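Cyclase/dehydrase (Mycobacterium smegmatis str. MC2 155, PDB 5Z8O) is of unknown function but, as a START-superfamily member related to polyketide cyclases and lipid-transport proteins, probably binds a hydrophobic ligand. Local coordinates at residues Q82-S94 with L104-P116. Sequence-based numbering, arbitrary orientation.
Sequences QGDHFTKQEQRFS and LLQVDLDVEVKLP
Strands 88-94 and 104-113 pair antiparallel, their axes at 174°, as the beta hairpin 86-97/103-113 of the START (Bet v 1-like) sheet. Paired backbone bonds join Glu90 to Asp110, Arg92 to Asp108 and Ser94 to Gln106. A classic beta bulge interrupts this pairing and shifts the register by one: Thr87 and Lys88 both face Glu112, whose O takes Thr87 N at 3.0 Å and, weakly, Lys88 N. Beyond it, Phe86 pairs with Val113, and Lys114 N bonds to His85 O at 2.7 Å.

The face carrying Gln89, Gln91, Phe93, Val107, Leu109 and Val111 is turned to helix 119-144, the long helix of this fold. Phe93 CD2 lies 3.7 Å from Val107 CG2, and Leu105 CD1 meets the ring edge. Leu109 CD1 touches both glutamines, 3.4 Å from Gln89 NE2 and 3.8 Å from Gln91 OE1.

The other face is polar. Arg92 NH1 bonds to Gln75 OE1, and Arg92 makes a cation-pi contact with Phe77 of strand 75-83; Asp108 OD2 accepts bonds from Gln106 NE2 and Ser5 OG. The extended Lys88 chain (CG anti to the backbone N, chi1 172°) leans across to Asp110 on the partner strand. Lys88 NZ probably offsets the repulsion between the Glu90 and Asp110 carboxylates; its salt bridge to Glu90 OE1 is long, at 3.9 Å. Lys88 NZ forms a salt bridge to Asp110 OD2 at 3.0 Å, 54° out of the carboxylate plane.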
loop_
_atom_site.group_PDB
_atom_site.type_symbol
_atom_site.label_atom_id
_atom_site.label_comp_id
_atom_site.label_asym_id
_atom_site.label_seq_id
_atom_site.Cartn_x
_atom_site.Cartn_y
_atom_site.Cartn_z
ATOM N N GLN B 82 -0.451 5.986 -5.390
ATOM C CA GLN B 82 1.002 5.917 -5.303
ATOM C C GLN B 82 1.407 4.504 -5.690
ATOM O O GLN B 82 0.783 3.539 -5.241
ATOM C CB GLN B 82 1.508 6.267 -3.892
ATOM C CG GLN B 82 3.036 6.399 -3.754
ATOM C CD GLN B 82 3.790 5.078 -3.825
ATOM O OE1 GLN B 82 3.241 4.015 -3.543
ATOM N NE2 GLN B 82 5.055 5.143 -4.226
ATOM N N GLY B 83 2.419 4.386 -6.537
ATOM C CA GLY B 83 2.893 3.075 -6.929
ATOM C C GLY B 83 4.325 3.143 -7.396
ATOM O O GLY B 83 4.852 4.218 -7.701
ATOM N N ASP B 84 4.961 1.977 -7.436
ATOM C CA ASP B 84 6.281 1.886 -8.036
ATOM C C ASP B 84 6.180 2.159 -9.530
ATOM O O ASP B 84 5.209 1.762 -10.182
ATOM C CB ASP B 84 6.897 0.506 -7.793
ATOM C CG ASP B 84 7.175 0.237 -6.326
ATOM O OD1 ASP B 84 8.113 0.859 -5.775
ATOM O OD2 ASP B 84 6.470 -0.604 -5.727
ATOM N N HIS B 85 7.169 2.886 -10.055
ATOM C CA HIS B 85 7.389 3.078 -11.487
ATOM C C HIS B 85 6.403 4.036 -12.157
ATOM O O HIS B 85 6.717 4.599 -13.211
ATOM C CB HIS B 85 7.364 1.728 -12.215
ATOM C CG HIS B 85 8.290 0.709 -11.627
ATOM N ND1 HIS B 85 9.660 0.857 -11.633
ATOM C CD2 HIS B 85 8.044 -0.477 -11.021
ATOM C CE1 HIS B 85 10.218 -0.190 -11.053
ATOM N NE2 HIS B 85 9.258 -1.015 -10.673
ATOM N N PHE B 86 5.222 4.241 -11.579
ATOM C CA PHE B 86 4.187 5.037 -12.225
ATOM C C PHE B 86 3.862 6.280 -11.410
ATOM O O PHE B 86 3.769 6.223 -10.180
ATOM C CB PHE B 86 2.908 4.215 -12.436
ATOM C CG PHE B 86 3.071 3.073 -13.397
ATOM C CD1 PHE B 86 3.598 1.865 -12.978
ATOM C CD2 PHE B 86 2.695 3.211 -14.723
ATOM C CE1 PHE B 86 3.751 0.816 -13.863
ATOM C CE2 PHE B 86 2.842 2.166 -15.613
ATOM C CZ PHE B 86 3.371 0.967 -15.183
ATOM N N THR B 87 3.694 7.406 -12.108
ATOM C CA THR B 87 3.116 8.601 -11.508
ATOM C C THR B 87 1.612 8.694 -11.721
ATOM O O THR B 87 0.926 9.365 -10.941
ATOM C CB THR B 87 3.771 9.864 -12.075
ATOM O OG1 THR B 87 3.647 9.864 -13.500
ATOM C CG2 THR B 87 5.241 9.919 -11.707
ATOM N N LYS B 88 1.087 8.039 -12.754
ATOM C CA LYS B 88 -0.337 8.055 -13.057
ATOM C C LYS B 88 -0.718 6.705 -13.641
ATOM O O LYS B 88 0.032 6.136 -14.439
ATOM C CB LYS B 88 -0.688 9.180 -14.044
ATOM C CG LYS B 88 -2.124 9.164 -14.563
ATOM C CD LYS B 88 -2.395 10.359 -15.478
ATOM C CE LYS B 88 -3.580 10.107 -16.385
ATOM N NZ LYS B 88 -4.152 11.367 -16.948
ATOM N N GLN B 89 -1.873 6.188 -13.224
ATOM C CA GLN B 89 -2.468 5.027 -13.881
ATOM C C GLN B 89 -3.971 5.093 -13.655
ATOM O O GLN B 89 -4.447 4.852 -12.541
ATOM C CB GLN B 89 -1.883 3.719 -13.361
ATOM C CG GLN B 89 -2.379 2.498 -14.118
ATOM C CD GLN B 89 -3.433 1.737 -13.356
ATOM O OE1 GLN B 89 -3.529 1.852 -12.133
ATOM N NE2 GLN B 89 -4.242 0.963 -14.070
ATOM N N GLU B 90 -4.711 5.452 -14.700
ATOM C CA GLU B 90 -6.162 5.557 -14.643
ATOM C C GLU B 90 -6.758 4.538 -15.603
ATOM O O GLU B 90 -6.467 4.571 -16.803
ATOM C CB GLU B 90 -6.609 6.975 -14.993
ATOM C CG GLU B 90 -6.109 8.017 -14.003
ATOM C CD GLU B 90 -6.539 9.422 -14.372
ATOM O OE1 GLU B 90 -7.213 9.578 -15.410
ATOM O OE2 GLU B 90 -6.179 10.368 -13.639
ATOM N N GLN B 91 -7.563 3.618 -15.070
ATOM C CA GLN B 91 -8.116 2.519 -15.852
ATOM C C GLN B 91 -9.624 2.455 -15.658
ATOM O O GLN B 91 -10.106 2.447 -14.522
ATOM C CB GLN B 91 -7.472 1.186 -15.462
ATOM C CG GLN B 91 -7.927 0.021 -16.325
ATOM C CD GLN B 91 -7.021 -1.182 -16.204
ATOM O OE1 GLN B 91 -6.419 -1.617 -17.184
ATOM N NE2 GLN B 91 -6.926 -1.735 -15.001
ATOM N N ARG B 92 -10.365 2.418 -16.765
ATOM C CA ARG B 92 -11.823 2.390 -16.736
ATOM C C ARG B 92 -12.329 1.126 -17.417
ATOM O O ARG B 92 -11.956 0.845 -18.561
ATOM C CB ARG B 92 -12.399 3.637 -17.420
ATOM C CG ARG B 92 -13.905 3.766 -17.343
ATOM C CD ARG B 92 -14.380 4.973 -18.140
ATOM N NE ARG B 92 -13.651 6.178 -17.750
ATOM C CZ ARG B 92 -14.034 7.016 -16.791
ATOM N NH1 ARG B 92 -15.151 6.790 -16.113
ATOM N NH2 ARG B 92 -13.299 8.083 -16.511
ATOM N N PHE B 93 -13.161 0.359 -16.710
ATOM C CA PHE B 93 -13.861 -0.794 -17.270
ATOM C C PHE B 93 -15.325 -0.445 -17.490
ATOM O O PHE B 93 -15.989 0.039 -16.571
ATOM C CB PHE B 93 -13.775 -2.016 -16.351
ATOM C CG PHE B 93 -12.381 -2.483 -16.073
ATOM C CD1 PHE B 93 -11.689 -2.025 -14.964
ATOM C CD2 PHE B 93 -11.770 -3.405 -16.907
ATOM C CE1 PHE B 93 -10.406 -2.468 -14.701
ATOM C CE2 PHE B 93 -10.489 -3.850 -16.650
ATOM C CZ PHE B 93 -9.806 -3.382 -15.545
ATOM N N SER B 94 -15.829 -0.705 -18.698
ATOM C CA SER B 94 -17.239 -0.517 -19.031
ATOM C C SER B 94 -17.805 -1.826 -19.570
ATOM O O SER B 94 -17.256 -2.398 -20.519
ATOM C CB SER B 94 -17.416 0.612 -20.047
ATOM O OG SER B 94 -16.950 1.840 -19.513
ATOM N N LEU B 104 -19.869 -6.903 -24.116
ATOM C CA LEU B 104 -18.760 -6.094 -24.604
ATOM C C LEU B 104 -18.030 -5.489 -23.409
ATOM O O LEU B 104 -18.648 -4.818 -22.574
ATOM C CB LEU B 104 -19.268 -5.004 -25.550
ATOM C CG LEU B 104 -18.251 -4.089 -26.235
ATOM C CD1 LEU B 104 -18.750 -3.688 -27.610
ATOM C CD2 LEU B 104 -17.970 -2.847 -25.401
ATOM N N LEU B 105 -16.727 -5.751 -23.314
ATOM C CA LEU B 105 -15.871 -5.133 -22.310
ATOM C C LEU B 105 -15.036 -4.031 -22.951
ATOM O O LEU B 105 -14.288 -4.285 -23.902
ATOM C CB LEU B 105 -14.959 -6.165 -21.650
ATOM C CG LEU B 105 -13.974 -5.543 -20.656
ATOM C CD1 LEU B 105 -14.683 -5.024 -19.408
ATOM C CD2 LEU B 105 -12.877 -6.521 -20.293
ATOM N N GLN B 106 -15.170 -2.812 -22.435
ATOM C CA GLN B 106 -14.406 -1.661 -22.898
ATOM C C GLN B 106 -13.438 -1.245 -21.799
ATOM O O GLN B 106 -13.865 -0.923 -20.687
ATOM C CB GLN B 106 -15.334 -0.500 -23.260
ATOM C CG GLN B 106 -14.609 0.799 -23.561
ATOM C CD GLN B 106 -13.691 0.674 -24.751
ATOM O OE1 GLN B 106 -14.004 -0.023 -25.714
ATOM N NE2 GLN B 106 -12.544 1.342 -24.690
ATOM N N VAL B 107 -12.141 -1.265 -22.099
ATOM C CA VAL B 107 -11.106 -0.910 -21.130
ATOM C C VAL B 107 -10.292 0.245 -21.696
ATOM O O VAL B 107 -9.753 0.147 -22.807
ATOM C CB VAL B 107 -10.198 -2.102 -20.788
ATOM C CG1 VAL B 107 -9.324 -1.767 -19.585
ATOM C CG2 VAL B 107 -11.030 -3.340 -20.510
ATOM N N ASP B 108 -10.206 1.336 -20.938
ATOM C CA ASP B 108 -9.310 2.444 -21.237
ATOM C C ASP B 108 -8.211 2.493 -20.186
ATOM O O ASP B 108 -8.483 2.346 -18.992
ATOM C CB ASP B 108 -10.054 3.781 -21.260
ATOM C CG ASP B 108 -11.138 3.826 -22.311
ATOM O OD1 ASP B 108 -12.113 4.578 -22.116
ATOM O OD2 ASP B 108 -11.020 3.113 -23.329
ATOM N N LEU B 109 -6.972 2.710 -20.622
ATOM C CA LEU B 109 -5.837 2.767 -19.711
ATOM C C LEU B 109 -4.971 3.970 -20.050
ATOM O O LEU B 109 -4.505 4.105 -21.185
ATOM C CB LEU B 109 -5.021 1.475 -19.773
ATOM C CG LEU B 109 -3.753 1.456 -18.924
ATOM C CD1 LEU B 109 -4.109 1.415 -17.435
ATOM C CD2 LEU B 109 -2.874 0.279 -19.310
ATOM N N ASP B 110 -4.768 4.843 -19.066
ATOM C CA ASP B 110 -4.027 6.089 -19.232
ATOM C C ASP B 110 -2.933 6.113 -18.174
ATOM O O ASP B 110 -3.227 6.272 -16.984
ATOM C CB ASP B 110 -4.955 7.299 -19.109
ATOM C CG ASP B 110 -4.301 8.583 -19.568
ATOM O OD1 ASP B 110 -3.250 8.509 -20.236
ATOM O OD2 ASP B 110 -4.849 9.666 -19.273
ATOM N N VAL B 111 -1.677 5.943 -18.594
ATOM C CA VAL B 111 -0.573 5.789 -17.656
ATOM C C VAL B 111 0.504 6.839 -17.914
ATOM O O VAL B 111 0.663 7.363 -19.020
ATOM C CB VAL B 111 0.041 4.373 -17.705
ATOM C CG1 VAL B 111 -1.016 3.326 -17.430
ATOM C CG2 VAL B 111 0.691 4.119 -19.050
ATOM N N GLU B 112 1.261 7.120 -16.854
ATOM C CA GLU B 112 2.450 7.963 -16.856
ATOM C C GLU B 112 3.508 7.179 -16.094
ATOM O O GLU B 112 3.222 6.661 -15.011
ATOM C CB GLU B 112 2.213 9.290 -16.110
ATOM C CG GLU B 112 1.437 10.455 -16.751
ATOM C CD GLU B 112 1.771 10.746 -18.189
ATOM O OE1 GLU B 112 0.839 11.030 -18.967
ATOM O OE2 GLU B 112 2.966 10.711 -18.540
ATOM N N VAL B 113 4.722 7.092 -16.629
ATOM C CA VAL B 113 5.787 6.364 -15.945
ATOM C C VAL B 113 6.769 7.378 -15.376
ATOM O O VAL B 113 6.918 8.489 -15.896
ATOM C CB VAL B 113 6.501 5.343 -16.856
ATOM C CG1 VAL B 113 5.545 4.223 -17.251
ATOM C CG2 VAL B 113 7.064 6.025 -18.084
ATOM N N LYS B 114 7.459 6.980 -14.302
ATOM C CA LYS B 114 8.364 7.906 -13.622
ATOM C C LYS B 114 9.588 8.216 -14.472
ATOM O O LYS B 114 9.968 9.382 -14.620
ATOM C CB LYS B 114 8.786 7.353 -12.259
ATOM C CG LYS B 114 7.673 7.354 -11.226
ATOM C CD LYS B 114 8.078 6.615 -9.960
ATOM C CE LYS B 114 6.979 6.695 -8.908
ATOM N NZ LYS B 114 7.445 6.266 -7.561
ATOM N N LEU B 115 10.217 7.192 -15.039
ATOM C CA LEU B 115 11.371 7.431 -15.886
ATOM C C LEU B 115 10.942 8.094 -17.193
ATOM O O LEU B 115 9.809 7.915 -17.649
ATOM C CB LEU B 115 12.111 6.129 -16.178
ATOM C CG LEU B 115 12.538 5.325 -14.952
ATOM C CD1 LEU B 115 12.657 3.856 -15.293
ATOM C CD2 LEU B 115 13.858 5.874 -14.427
ATOM N N PRO B 116 11.828 8.884 -17.808
ATOM C CA PRO B 116 11.456 9.575 -19.049
ATOM C C PRO B 116 11.387 8.640 -20.246
ATOM O O PRO B 116 12.123 8.819 -21.221
ATOM C CB PRO B 116 12.576 10.612 -19.217
ATOM C CG PRO B 116 13.756 9.985 -18.543
ATOM C CD PRO B 116 13.194 9.223 -17.369
HETATM O O HOH W 1 5.691 7.483 -5.704
HETATM O O HOH W 2 9.362 4.396 -14.339
HETATM O O HOH W 3 9.564 3.707 -8.590
HETATM O O HOH W 4 -11.419 6.759 -19.587
HETATM O O HOH W 5 -14.354 2.106 -20.224
#